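Hydrazine synthase beta subunit (Candidatus Kuenenia stuttgartiensis, PDB 5C2V) forms part of the hydrazine synthase complex, which condenses nitric oxide with ammonium, and may modulate passage of the hydroxylamine intermediate between the active sites of its partner subunits. Local coordinates at residues B[20-25]-B[60-65]. Residues are numbered along the deposited sequence; the frame is centred on the assembly and turned at random.
Sequences MSPDGS and SAVTPD
Ser21 lies 6.2 Å from Val62 and Pro22 6.3 Å from Pro64, CA to CA, as the type I turn Ser21-Gly24 runs beside the chain leaving strand 57-62. Pro22 turns its ring to residues 62-64: Pro22 CG meets Pro64 O at 3.2 Å and Thr63 O at 3.8 Å, while CD lies 3.9 Å from Val62 CG1. That methyl stands anti to the backbone N (chi1 -172°), which places it against the proline; the other branch, CG2, faces Met20 O at 4.2 Å. The Val62 side chain also touches Phe28 and Thr19. Both segments carry the same Ser/Thr-Pro-Asp sequence at the same place, the loop between the first and second strands of successive four-stranded blades of the beta-propeller, so the contact joins equivalent corners of neighbouring blades, 15-52 and 57-94. Each loop is tied by its own side chains to the start of the strand that follows. The N-H of Gly24 closes the first turn on Ser21 O, and the chain then leaves it with a positive phi of 71° at Gly24; Ser21 OG takes the N-H of Thr26 in the next strand. In the loop after strand 57-62, Thr63 OG1 donates to Asp65 OD1 at 2.5 Å, nearly along the C-O axis of the carboxylate, and accepts from Phe68 N; Asp65 OD1 also receives Ala67 N.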
loop_
_atom_site.group_PDB
_atom_site.type_symbol
_atom_site.label_atom_id
_atom_site.label_comp_id
_atom_site.label_asym_id
_atom_site.label_seq_id
_atom_site.Cartn_x
_atom_site.Cartn_y
_atom_site.Cartn_z
ATOM N N MET B 20 25.594 23.419 45.289
ATOM C CA MET B 20 26.524 22.517 45.952
ATOM C C MET B 20 27.950 23.045 45.887
ATOM O O MET B 20 28.340 23.687 44.912
ATOM C CB MET B 20 26.443 21.125 45.323
ATOM C CG MET B 20 26.935 19.998 46.212
ATOM S SD MET B 20 26.743 18.396 45.408
ATOM C CE MET B 20 26.687 17.307 46.826
ATOM N N SER B 21 28.720 22.779 46.937
ATOM C CA SER B 21 30.121 23.174 46.976
ATOM C C SER B 21 30.893 22.458 45.874
ATOM O O SER B 21 30.584 21.314 45.542
ATOM C CB SER B 21 30.729 22.869 48.347
ATOM O OG SER B 21 30.599 21.495 48.670
ATOM N N PRO B 22 31.898 23.134 45.295
ATOM C CA PRO B 22 32.713 22.564 44.214
ATOM C C PRO B 22 33.444 21.288 44.627
ATOM O O PRO B 22 33.870 20.522 43.763
ATOM C CB PRO B 22 33.711 23.686 43.894
ATOM C CG PRO B 22 33.692 24.579 45.090
ATOM C CD PRO B 22 32.299 24.515 45.614
ATOM N N ASP B 23 33.586 21.068 45.930
ATOM C CA ASP B 23 34.170 19.832 46.437
ATOM C C ASP B 23 33.081 18.793 46.702
ATOM O O ASP B 23 33.372 17.648 47.050
ATOM C CB ASP B 23 34.977 20.103 47.709
ATOM C CG ASP B 23 34.197 20.899 48.736
ATOM O OD1 ASP B 23 34.186 22.145 48.640
ATOM O OD2 ASP B 23 33.597 20.280 49.640
ATOM N N GLY B 24 31.828 19.207 46.534
ATOM C CA GLY B 24 30.692 18.303 46.603
ATOM C C GLY B 24 30.327 17.768 47.974
ATOM O O GLY B 24 29.595 16.783 48.079
ATOM N N SER B 25 30.847 18.387 49.029
ATOM C CA SER B 25 30.549 17.929 50.384
ATOM C C SER B 25 29.355 18.623 51.045
ATOM O O SER B 25 28.893 18.185 52.098
ATOM C CB SER B 25 31.782 18.107 51.273
ATOM O OG SER B 25 32.142 19.475 51.372
ATOM N N SER B 60 21.611 31.379 45.508
ATOM C CA SER B 60 22.918 31.364 46.160
ATOM C C SER B 60 24.023 30.822 45.250
ATOM O O SER B 60 23.777 29.965 44.401
ATOM C CB SER B 60 22.856 30.546 47.451
ATOM O OG SER B 60 22.426 29.221 47.198
ATOM N N ALA B 61 25.239 31.323 45.443
ATOM C CA ALA B 61 26.402 30.844 44.698
ATOM C C ALA B 61 27.604 30.661 45.624
ATOM O O ALA B 61 27.832 31.466 46.527
ATOM C CB ALA B 61 26.745 31.801 43.568
ATOM N N VAL B 62 28.371 29.601 45.389
ATOM C CA VAL B 62 29.521 29.284 46.229
ATOM C C VAL B 62 30.831 29.699 45.561
ATOM O O VAL B 62 30.992 29.554 44.350
ATOM C CB VAL B 62 29.575 27.775 46.554
ATOM C CG1 VAL B 62 30.651 27.484 47.592
ATOM C CG2 VAL B 62 28.221 27.290 47.039
ATOM N N THR B 63 31.759 30.224 46.357
ATOM C CA THR B 63 33.091 30.560 45.870
ATOM C C THR B 63 33.857 29.283 45.526
ATOM O O THR B 63 33.622 28.241 46.138
ATOM C CB THR B 63 33.881 31.382 46.911
ATOM O OG1 THR B 63 34.007 30.629 48.124
ATOM C CG2 THR B 63 33.171 32.695 47.203
ATOM N N PRO B 64 34.765 29.359 44.536
ATOM C CA PRO B 64 35.554 28.206 44.077
ATOM C C PRO B 64 36.264 27.449 45.202
ATOM O O PRO B 64 36.394 26.228 45.124
ATOM C CB PRO B 64 36.574 28.844 43.133
ATOM C CG PRO B 64 35.866 30.027 42.586
ATOM C CD PRO B 64 35.023 30.555 43.713
ATOM N N ASP B 65 36.727 28.164 46.222
ATOM C CA ASP B 65 37.371 27.526 47.366
ATOM C C ASP B 65 36.343 26.935 48.329
ATOM O O ASP B 65 36.624 25.967 49.035
ATOM C CB ASP B 65 38.273 28.524 48.096
ATOM C CG ASP B 65 37.620 29.881 48.275
ATOM O OD1 ASP B 65 36.405 29.931 48.559
ATOM O OD2 ASP B 65 38.325 30.901 48.128
#